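11R-lipoxygenase (Gersemia fruticosa, PDB 3VF1) is a calcium-regulated, non-heme iron dioxygenase of lipid metabolism that probably adds molecular oxygen to polyunsaturated fatty acids with 11R specificity. Local coordinates at residues 390-395 with 577-582; 493-498 with 682-687; 500-505 with 663-668. All blocks are in the same frame, centred on the assembly; numbering follows the deposited sequence.

Contact 1 (390-395 with 577-582); sequences ITHLLR and AVNFSQ. With FE2 (Fe (II) ion), chain E.
His392 and Asn579 meet at the iron(II), each lending one side-chain atom. His392 NE2 and Asn579 OD1 both bind the metal, each at 2.3 Å. Sharing it brings His392 NE2 to within 2.5 Å of Asn579 OD1, and the two are neighbouring ligands rather than hydrogen-bonded partners. The imidazole and amide planes stand 56° apart, with OD1 oblique to the ring. With CG anti to the backbone N (chi1 179°), the His392 ring is carried off the helix on the side of the metal. Water 1 lies at the edge of that ring, in its plane, and binds the iron at 2.4 Å. The amide of Asn579 is held from its other end: ND2 donates to Leu632 O and sits over the centre of the Phe580 ring, 3.8 Å above its plane. This should fix which end of the amide faces the metal. One residue earlier in each segment, packing takes over: Thr391 CG2 meets Val578 CG1 at 3.7 Å, while Val578 CG2 comes obliquely to the imidazole at CD2. Behind Asn579, its carbonyl O accepts from both N and NE2 of Gln582. Helix 369-410 widens here into a pi-type turn, with Arg395 N bonded to Ile390 O. Together with His397, His575 and the C-terminal carboxylate of Ile698, this is the non-heme iron site of a lipoxygenase.

Contact 2 (493-498 with 682-687); sequences KDDALL and SPYTWL. With FRU (beta-D-fructofuranose), chain C.
Asp495 and Ala496 press helix 491-514 against Tyr684 and Leu687 of the C-terminal loop, but the segment starts on another face, at a sugar. Lys493 bends at chi2 and chi3 (-95° and -65°), which brings NZ round to a salt bridge with Asp494 OD1 at 2.8 Å, on the syn side but tilted out of the carboxylate plane. NZ also donates to O5 of the bound fructose at 3.2 Å and to the backbone O of Leu487. Asp494 OD1 in turn accepts from fructose O1 at 2.9 Å, so one carboxylate oxygen grips both lysine and sugar. Next, Asp495 faces the loop. Its OD2 reaches the edge of the Tyr684 ring, near the ring plane, 3.3 Å from CD2, with carboxylate and ring tilted 30° to each other. Water 2 donates to Asp495 OD2 and to Tyr684 O and accepts from Leu687 N, fastening the acid to the loop backbone. The other oxygen, OD1, makes a salt bridge to Arg676 of helix 653-676. Ala496 packs on Leu687, CB to CD1 3.9 Å, and that same methyl also lies 3.6 Å from Ala496 N. With Leu497 the helix turns back to the sugar, CD1 lying 3.5 Å from fructose C1. One helix thus serves two sites: a glycan pocket on one face and, on another, the loop that runs on to the iron-binding C terminus of this lipoxygenase.

Contact 3 (500-505 with 663-668); sequences WNVIHQ and KSNLAN
Helix packs on helix here, chiefly through one valine: Val502 of helix 491-514 bears on Asn665 and Leu666 of helix 653-676, well away from the iron and partly buried. The backbones are nearest at Val502 and Asn665, whose CA atoms are 6.6 Å apart. Both valine methyls do the touching. CG2 rests against Asn665 CB at 3.7 Å, and CG1 lies a little farther from that carbon, at 4.0 Å, so the fork of the valine sits across the base of the asparagine. CG1 also touches Leu666 CD2 at 3.7 Å, and the two side chains meet at a slant. CB of Leu666 does not point at the valine; CD1 continues the chain anti to CA (chi2 179°), and the second branch, CD2, is the methyl that reaches Val502 CG1. The asparagine amide passes beyond this apolar patch and works through solvent instead: ND2 donates to water 3 at 2.7 Å, and the water donates to the backbone O of Val502 at 3.1 Å. The same pair of residues is therefore joined twice, by methyl packing and by a water bridge. Phe662 and Ile669 of helix 653-676 also touch Val502, and Leu666 rests on Leu642 and Pro689 of nearby loops. Elsewhere on helix 491-514, Trp500 meets Phe569 edge-to-face and Ile503 touches Val568, so that helix packs against both helix 653-676 and helix 557-579, while Trp500 also reaches helix 475-481.

From the N terminus the chain first builds the strands of the PLAT domain, and all three contacts come later, among the helices. Segment 390-395 opens the first loop, which contact 1 closes at 577-582. Inside that loop, helix 491-514 supplies the first segments of both other contacts. Their partners lie beyond 582, so both cross contact 1. Contact 3 closes at 663-668 and is nested within contact 2, which closes at 682-687. Contacts 1 and 2 also touch: Trp686 packs on Phe580 and Ser581, while Tyr684 and Leu687 reach Ala577. Together they tie the iron-bearing helices 369-410 and 557-579 to helices 491-514 and 653-676 and the C-terminal loop.

Contact 1 (390-395 with 577-582)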
loop_
_atom_site.group_PDB
_atom_site.type_symbol
_atom_site.label_atom_id
_atom_site.label_comp_id
_atom_site.label_asym_id
_atom_site.label_seq_id
_atom_site.Cartn_x
_atom_site.Cartn_y
_atom_site.Cartn_z
ATOM N N ILE A 390 -9.151 6.952 -4.345
ATOM C CA ILE A 390 -8.452 6.566 -5.569
ATOM C C ILE A 390 -6.959 6.342 -5.347
ATOM O O ILE A 390 -6.437 5.265 -5.636
ATOM C CB ILE A 390 -8.651 7.610 -6.687
ATOM C CG1 ILE A 390 -10.110 7.602 -7.150
ATOM C CG2 ILE A 390 -7.723 7.323 -7.861
ATOM C CD1 ILE A 390 -10.432 8.635 -8.212
ATOM N N THR A 391 -6.272 7.358 -4.835
ATOM C CA THR A 391 -4.825 7.286 -4.670
ATOM C C THR A 391 -4.416 6.232 -3.647
ATOM O O THR A 391 -3.437 5.515 -3.844
ATOM C CB THR A 391 -4.237 8.640 -4.240
ATOM O OG1 THR A 391 -4.583 9.639 -5.207
ATOM C CG2 THR A 391 -2.720 8.551 -4.116
ATOM N N HIS A 392 -5.162 6.140 -2.551
ATOM C CA HIS A 392 -4.797 5.224 -1.476
ATOM C C HIS A 392 -5.483 3.869 -1.595
ATOM O O HIS A 392 -4.838 2.873 -1.907
ATOM C CB HIS A 392 -5.102 5.841 -0.111
ATOM C CG HIS A 392 -4.769 4.945 1.041
ATOM N ND1 HIS A 392 -5.648 4.698 2.073
ATOM C CD2 HIS A 392 -3.653 4.229 1.319
ATOM C CE1 HIS A 392 -5.088 3.874 2.940
ATOM N NE2 HIS A 392 -3.877 3.572 2.506
ATOM N N LEU A 393 -6.787 3.829 -1.351
ATOM C CA LEU A 393 -7.503 2.556 -1.296
ATOM C C LEU A 393 -7.476 1.798 -2.623
ATOM O O LEU A 393 -7.020 0.658 -2.675
ATOM C CB LEU A 393 -8.945 2.772 -0.827
ATOM C CG LEU A 393 -9.074 3.174 0.646
ATOM C CD1 LEU A 393 -10.523 3.467 1.011
ATOM C CD2 LEU A 393 -8.510 2.089 1.552
ATOM N N LEU A 394 -7.955 2.419 -3.693
ATOM C CA LEU A 394 -8.021 1.733 -4.981
ATOM C C LEU A 394 -6.640 1.408 -5.544
ATOM O O LEU A 394 -6.303 0.242 -5.750
ATOM C CB LEU A 394 -8.796 2.564 -6.006
ATOM C CG LEU A 394 -8.806 1.955 -7.412
ATOM C CD1 LEU A 394 -9.442 0.571 -7.394
ATOM C CD2 LEU A 394 -9.523 2.862 -8.402
ATOM N N ARG A 395 -5.842 2.442 -5.787
ATOM C CA ARG A 395 -4.612 2.289 -6.556
ATOM C C ARG A 395 -3.475 1.606 -5.791
ATOM O O ARG A 395 -2.464 1.236 -6.389
ATOM C CB ARG A 395 -4.157 3.646 -7.098
ATOM C CG ARG A 395 -5.038 4.174 -8.220
ATOM C CD ARG A 395 -4.497 5.466 -8.814
ATOM N NE ARG A 395 -3.188 5.288 -9.438
ATOM C CZ ARG A 395 -2.993 4.798 -10.661
ATOM N NH1 ARG A 395 -4.021 4.418 -11.411
ATOM N NH2 ARG A 395 -1.761 4.680 -11.137
ATOM N N ALA A 577 4.172 6.472 0.802
ATOM C CA ALA A 577 4.159 7.895 0.485
ATOM C C ALA A 577 2.776 8.509 0.674
ATOM O O ALA A 577 2.651 9.646 1.126
ATOM C CB ALA A 577 4.645 8.119 -0.940
ATOM N N VAL A 578 1.739 7.750 0.332
ATOM C CA VAL A 578 0.374 8.261 0.377
ATOM C C VAL A 578 -0.392 7.794 1.615
ATOM O O VAL A 578 -1.564 8.121 1.773
ATOM C CB VAL A 578 -0.425 7.831 -0.868
ATOM C CG1 VAL A 578 0.384 8.082 -2.135
ATOM C CG2 VAL A 578 -0.826 6.366 -0.771
ATOM N N ASN A 579 0.261 7.031 2.486
ATOM C CA ASN A 579 -0.409 6.489 3.665
ATOM C C ASN A 579 0.132 7.064 4.975
ATOM O O ASN A 579 -0.611 7.663 5.749
ATOM C CB ASN A 579 -0.300 4.962 3.679
ATOM C CG ASN A 579 -1.191 4.318 4.727
ATOM O OD1 ASN A 579 -2.250 3.767 4.411
ATOM N ND2 ASN A 579 -0.760 4.371 5.979
ATOM N N PHE A 580 1.427 6.887 5.218
ATOM C CA PHE A 580 2.018 7.283 6.495
ATOM C C PHE A 580 2.305 8.779 6.567
ATOM O O PHE A 580 2.755 9.283 7.597
ATOM C CB PHE A 580 3.290 6.475 6.766
ATOM C CG PHE A 580 3.039 5.005 6.919
ATOM C CD1 PHE A 580 2.486 4.503 8.084
ATOM C CD2 PHE A 580 3.343 4.127 5.895
ATOM C CE1 PHE A 580 2.245 3.151 8.227
ATOM C CE2 PHE A 580 3.105 2.774 6.030
ATOM C CZ PHE A 580 2.553 2.285 7.198
ATOM N N SER A 581 2.038 9.483 5.472
ATOM C CA SER A 581 2.163 10.934 5.441
ATOM C C SER A 581 0.834 11.601 5.793
ATOM O O SER A 581 0.725 12.828 5.781
ATOM C CB SER A 581 2.602 11.386 4.051
ATOM O OG SER A 581 1.657 10.985 3.074
ATOM N N GLN A 582 -0.168 10.789 6.113
ATOM C CA GLN A 582 -1.530 11.284 6.297
ATOM C C GLN A 582 -1.721 12.139 7.547
ATOM O O GLN A 582 -2.628 12.966 7.594
ATOM C CB GLN A 582 -2.519 10.118 6.323
ATOM C CG GLN A 582 -2.909 9.614 4.948
ATOM C CD GLN A 582 -3.953 8.519 5.009
ATOM O OE1 GLN A 582 -5.089 8.702 4.575
ATOM N NE2 GLN A 582 -3.570 7.370 5.548
HETATM FE FE FE2 E . -3.037 1.781 3.641
HETATM O O HOH W 1 -4.029 2.467 5.654
#

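Contact 2 (493-498 with 682-687)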
loop_
_atom_site.group_PDB
_atom_site.type_symbol
_atom_site.label_atom_id
_atom_site.label_comp_id
_atom_site.label_asym_id
_atom_site.label_seq_id
_atom_site.Cartn_x
_atom_site.Cartn_y
_atom_site.Cartn_z
ATOM N N LYS A 493 8.858 13.080 -6.202
ATOM C CA LYS A 493 9.289 12.621 -7.517
ATOM C C LYS A 493 10.754 12.200 -7.508
ATOM O O LYS A 493 11.107 11.157 -8.053
ATOM C CB LYS A 493 9.058 13.715 -8.562
ATOM C CG LYS A 493 9.700 13.440 -9.915
ATOM C CD LYS A 493 11.064 14.101 -10.050
ATOM C CE LYS A 493 10.955 15.618 -10.028
ATOM N NZ LYS A 493 12.266 16.289 -10.227
ATOM N N ASP A 494 11.603 13.009 -6.884
ATOM C CA ASP A 494 13.030 12.713 -6.825
ATOM C C ASP A 494 13.294 11.409 -6.078
ATOM O O ASP A 494 14.070 10.568 -6.536
ATOM C CB ASP A 494 13.790 13.856 -6.150
ATOM C CG ASP A 494 13.825 15.114 -6.996
ATOM O OD1 ASP A 494 13.751 15.003 -8.237
ATOM O OD2 ASP A 494 13.933 16.216 -6.420
ATOM N N ASP A 495 12.645 11.246 -4.931
ATOM C CA ASP A 495 12.869 10.076 -4.088
ATOM C C ASP A 495 12.242 8.820 -4.686
ATOM O O ASP A 495 12.847 7.748 -4.670
ATOM C CB ASP A 495 12.313 10.317 -2.684
ATOM C CG ASP A 495 12.987 11.485 -1.984
ATOM O OD1 ASP A 495 14.143 11.808 -2.341
ATOM O OD2 ASP A 495 12.364 12.083 -1.078
ATOM N N ALA A 496 11.028 8.955 -5.211
ATOM C CA ALA A 496 10.327 7.828 -5.814
ATOM C C ALA A 496 11.090 7.278 -7.019
ATOM O O ALA A 496 11.075 6.075 -7.274
ATOM C CB ALA A 496 8.919 8.241 -6.220
ATOM N N LEU A 497 11.756 8.160 -7.757
ATOM C CA LEU A 497 12.491 7.749 -8.949
ATOM C C LEU A 497 13.789 7.027 -8.592
ATOM O O LEU A 497 14.236 6.149 -9.330
ATOM C CB LEU A 497 12.782 8.952 -9.850
ATOM C CG LEU A 497 11.601 9.468 -10.675
ATOM C CD1 LEU A 497 12.006 10.693 -11.481
ATOM C CD2 LEU A 497 11.065 8.382 -11.595
ATOM N N LEU A 498 14.392 7.397 -7.467
ATOM C CA LEU A 498 15.574 6.697 -6.981
ATOM C C LEU A 498 15.202 5.283 -6.553
ATOM O O LEU A 498 15.897 4.320 -6.875
ATOM C CB LEU A 498 16.194 7.440 -5.796
ATOM C CG LEU A 498 16.863 8.785 -6.086
ATOM C CD1 LEU A 498 17.362 9.408 -4.794
ATOM C CD2 LEU A 498 18.004 8.621 -7.079
ATOM N N SER A 682 10.379 21.560 7.333
ATOM C CA SER A 682 9.487 20.438 7.081
ATOM C C SER A 682 10.054 19.542 5.983
ATOM O O SER A 682 9.623 19.611 4.831
ATOM C CB SER A 682 8.099 20.941 6.680
ATOM O OG SER A 682 7.196 19.860 6.526
ATOM N N PRO A 683 11.032 18.696 6.336
ATOM C CA PRO A 683 11.654 17.800 5.356
ATOM C C PRO A 683 10.694 16.726 4.854
ATOM O O PRO A 683 9.817 16.286 5.597
ATOM C CB PRO A 683 12.793 17.155 6.150
ATOM C CG PRO A 683 12.360 17.239 7.571
ATOM C CD PRO A 683 11.604 18.523 7.682
ATOM N N TYR A 684 10.858 16.318 3.600
ATOM C CA TYR A 684 10.083 15.212 3.055
ATOM C C TYR A 684 10.771 13.903 3.434
ATOM O O TYR A 684 11.869 13.609 2.963
ATOM C CB TYR A 684 9.956 15.333 1.538
ATOM C CG TYR A 684 9.042 14.292 0.935
ATOM C CD1 TYR A 684 7.668 14.468 0.936
ATOM C CD2 TYR A 684 9.554 13.131 0.376
ATOM C CE1 TYR A 684 6.825 13.517 0.392
ATOM C CE2 TYR A 684 8.722 12.175 -0.169
ATOM C CZ TYR A 684 7.357 12.374 -0.160
ATOM O OH TYR A 684 6.521 11.423 -0.701
ATOM N N THR A 685 10.118 13.120 4.287
ATOM C CA THR A 685 10.764 11.976 4.921
ATOM C C THR A 685 10.024 10.661 4.705
ATOM O O THR A 685 10.393 9.637 5.278
ATOM C CB THR A 685 10.866 12.202 6.437
ATOM O OG1 THR A 685 9.551 12.374 6.983
ATOM C CG2 THR A 685 11.698 13.440 6.736
ATOM N N TRP A 686 8.988 10.683 3.875
ATOM C CA TRP A 686 8.083 9.545 3.767
ATOM C C TRP A 686 8.602 8.440 2.849
ATOM O O TRP A 686 8.031 7.352 2.807
ATOM C CB TRP A 686 6.709 10.027 3.301
ATOM C CG TRP A 686 6.229 11.191 4.097
ATOM C CD1 TRP A 686 6.029 12.465 3.652
ATOM C CD2 TRP A 686 5.918 11.200 5.493
ATOM N NE1 TRP A 686 5.602 13.266 4.685
ATOM C CE2 TRP A 686 5.528 12.513 5.826
ATOM C CE3 TRP A 686 5.929 10.226 6.494
ATOM C CZ2 TRP A 686 5.148 12.873 7.115
ATOM C CZ3 TRP A 686 5.552 10.586 7.775
ATOM C CH2 TRP A 686 5.166 11.898 8.073
ATOM N N LEU A 687 9.679 8.715 2.121
ATOM C CA LEU A 687 10.268 7.714 1.239
ATOM C C LEU A 687 11.701 7.375 1.637
ATOM O O LEU A 687 12.451 6.800 0.855
ATOM C CB LEU A 687 10.207 8.176 -0.220
ATOM C CG LEU A 687 8.825 8.077 -0.870
ATOM C CD1 LEU A 687 8.875 8.579 -2.303
ATOM C CD2 LEU A 687 8.306 6.646 -0.822
HETATM C C1 FRU C . 14.846 12.744 -11.351
HETATM C C2 FRU C . 15.572 13.936 -11.960
HETATM C C3 FRU C . 16.997 14.045 -11.441
HETATM C C4 FRU C . 17.205 15.533 -11.256
HETATM C C5 FRU C . 15.802 16.072 -11.029
HETATM C C6 FRU C . 15.656 17.453 -11.655
HETATM O O1 FRU C . 14.820 12.874 -9.947
HETATM O O2 FRU C . 15.634 13.795 -13.362
HETATM O O3 FRU C . 17.928 13.511 -12.354
HETATM O O4 FRU C . 18.062 15.829 -10.178
HETATM O O5 FRU C . 14.906 15.137 -11.607
HETATM O O6 FRU C . 14.869 18.291 -10.841
HETATM O O HOH W 2 11.845 10.894 1.617
#

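Contact 3 (500-505 with 663-668)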
loop_
_atom_site.group_PDB
_atom_site.type_symbol
_atom_site.label_atom_id
_atom_site.label_comp_id
_atom_site.label_asym_id
_atom_site.label_seq_id
_atom_site.Cartn_x
_atom_site.Cartn_y
_atom_site.Cartn_z
ATOM N N TRP A 500 12.469 3.529 -7.377
ATOM C CA TRP A 500 11.989 2.761 -8.519
ATOM C C TRP A 500 13.153 2.099 -9.250
ATOM O O TRP A 500 13.117 0.904 -9.539
ATOM C CB TRP A 500 11.222 3.668 -9.480
ATOM C CG TRP A 500 10.811 2.979 -10.740
ATOM C CD1 TRP A 500 11.548 2.846 -11.879
ATOM C CD2 TRP A 500 9.562 2.324 -10.991
ATOM N NE1 TRP A 500 10.836 2.149 -12.826
ATOM C CE2 TRP A 500 9.613 1.819 -12.305
ATOM C CE3 TRP A 500 8.407 2.118 -10.233
ATOM C CZ2 TRP A 500 8.553 1.119 -12.877
ATOM C CZ3 TRP A 500 7.356 1.424 -10.802
ATOM C CH2 TRP A 500 7.435 0.933 -12.112
ATOM N N ASN A 501 14.185 2.882 -9.544
ATOM C CA ASN A 501 15.345 2.383 -10.271
ATOM C C ASN A 501 16.160 1.385 -9.454
ATOM O O ASN A 501 16.748 0.457 -10.005
ATOM C CB ASN A 501 16.234 3.549 -10.712
ATOM C CG ASN A 501 15.636 4.331 -11.867
ATOM O OD1 ASN A 501 15.042 3.755 -12.779
ATOM N ND2 ASN A 501 15.792 5.650 -11.835
ATOM N N VAL A 502 16.196 1.579 -8.141
ATOM C CA VAL A 502 16.916 0.667 -7.257
ATOM C C VAL A 502 16.158 -0.646 -7.096
ATOM O O VAL A 502 16.766 -1.714 -7.017
ATOM C CB VAL A 502 17.172 1.301 -5.872
ATOM C CG1 VAL A 502 17.208 0.239 -4.788
ATOM C CG2 VAL A 502 18.467 2.098 -5.892
ATOM N N ILE A 503 14.833 -0.565 -7.053
ATOM C CA ILE A 503 13.999 -1.756 -6.955
ATOM C C ILE A 503 13.991 -2.510 -8.281
ATOM O O ILE A 503 13.959 -3.739 -8.305
ATOM C CB ILE A 503 12.551 -1.405 -6.569
ATOM C CG1 ILE A 503 12.491 -0.952 -5.111
ATOM C CG2 ILE A 503 11.639 -2.609 -6.774
ATOM C CD1 ILE A 503 11.148 -0.384 -4.699
ATOM N N HIS A 504 14.019 -1.772 -9.384
ATOM C CA HIS A 504 14.049 -2.391 -10.703
ATOM C C HIS A 504 15.338 -3.183 -10.875
ATOM O O HIS A 504 15.342 -4.258 -11.468
ATOM C CB HIS A 504 13.942 -1.337 -11.803
ATOM C CG HIS A 504 13.899 -1.914 -13.183
ATOM N ND1 HIS A 504 15.037 -2.181 -13.914
ATOM C CD2 HIS A 504 12.856 -2.284 -13.962
ATOM C CE1 HIS A 504 14.696 -2.687 -15.086
ATOM N NE2 HIS A 504 13.378 -2.759 -15.141
ATOM N N GLN A 505 16.433 -2.642 -10.350
ATOM C CA GLN A 505 17.723 -3.311 -10.424
ATOM C C GLN A 505 17.700 -4.605 -9.616
ATOM O O GLN A 505 18.201 -5.635 -10.064
ATOM C CB GLN A 505 18.832 -2.392 -9.907
ATOM C CG GLN A 505 20.228 -2.956 -10.089
ATOM C CD GLN A 505 20.566 -3.191 -11.545
ATOM O OE1 GLN A 505 20.442 -2.290 -12.373
ATOM N NE2 GLN A 505 20.985 -4.410 -11.869
ATOM N N LYS A 663 20.183 -3.610 -0.342
ATOM C CA LYS A 663 20.277 -2.873 0.915
ATOM C C LYS A 663 21.351 -1.789 0.856
ATOM O O LYS A 663 21.218 -0.741 1.488
ATOM C CB LYS A 663 20.572 -3.828 2.074
ATOM C CG LYS A 663 19.479 -4.858 2.317
ATOM C CD LYS A 663 19.756 -5.696 3.556
ATOM C CE LYS A 663 19.686 -4.861 4.825
ATOM N NZ LYS A 663 19.788 -5.703 6.049
ATOM N N SER A 664 22.413 -2.042 0.100
ATOM C CA SER A 664 23.499 -1.078 -0.029
ATOM C C SER A 664 23.056 0.113 -0.873
ATOM O O SER A 664 23.423 1.255 -0.594
ATOM C CB SER A 664 24.730 -1.733 -0.655
ATOM O OG SER A 664 25.802 -0.809 -0.760
ATOM N N ASN A 665 22.266 -0.157 -1.906
ATOM C CA ASN A 665 21.739 0.903 -2.753
ATOM C C ASN A 665 20.714 1.748 -2.007
ATOM O O ASN A 665 20.609 2.953 -2.233
ATOM C CB ASN A 665 21.111 0.319 -4.019
ATOM C CG ASN A 665 22.145 -0.209 -4.992
ATOM O OD1 ASN A 665 23.312 0.177 -4.944
ATOM N ND2 ASN A 665 21.718 -1.092 -5.887
ATOM N N LEU A 666 19.960 1.109 -1.117
ATOM C CA LEU A 666 18.986 1.811 -0.294
ATOM C C LEU A 666 19.690 2.713 0.709
ATOM O O LEU A 666 19.270 3.845 0.943
ATOM C CB LEU A 666 18.090 0.815 0.443
ATOM C CG LEU A 666 17.163 -0.025 -0.436
ATOM C CD1 LEU A 666 16.345 -0.983 0.419
ATOM C CD2 LEU A 666 16.252 0.864 -1.265
ATOM N N ALA A 667 20.766 2.204 1.299
ATOM C CA ALA A 667 21.541 2.966 2.266
ATOM C C ALA A 667 22.082 4.244 1.630
ATOM O O ALA A 667 22.232 5.265 2.301
ATOM C CB ALA A 667 22.683 2.121 2.812
ATOM N N ASN A 668 22.371 4.182 0.333
ATOM C CA ASN A 668 22.880 5.343 -0.388
ATOM C C ASN A 668 21.770 6.349 -0.675
ATOM O O ASN A 668 22.000 7.558 -0.667
ATOM C CB ASN A 668 23.556 4.913 -1.691
ATOM C CG ASN A 668 24.818 4.097 -1.452
ATOM O OD1 ASN A 668 25.444 4.195 -0.393
ATOM N ND2 ASN A 668 25.197 3.288 -2.437
HETATM O O HOH W 3 19.483 -2.612 -5.899
#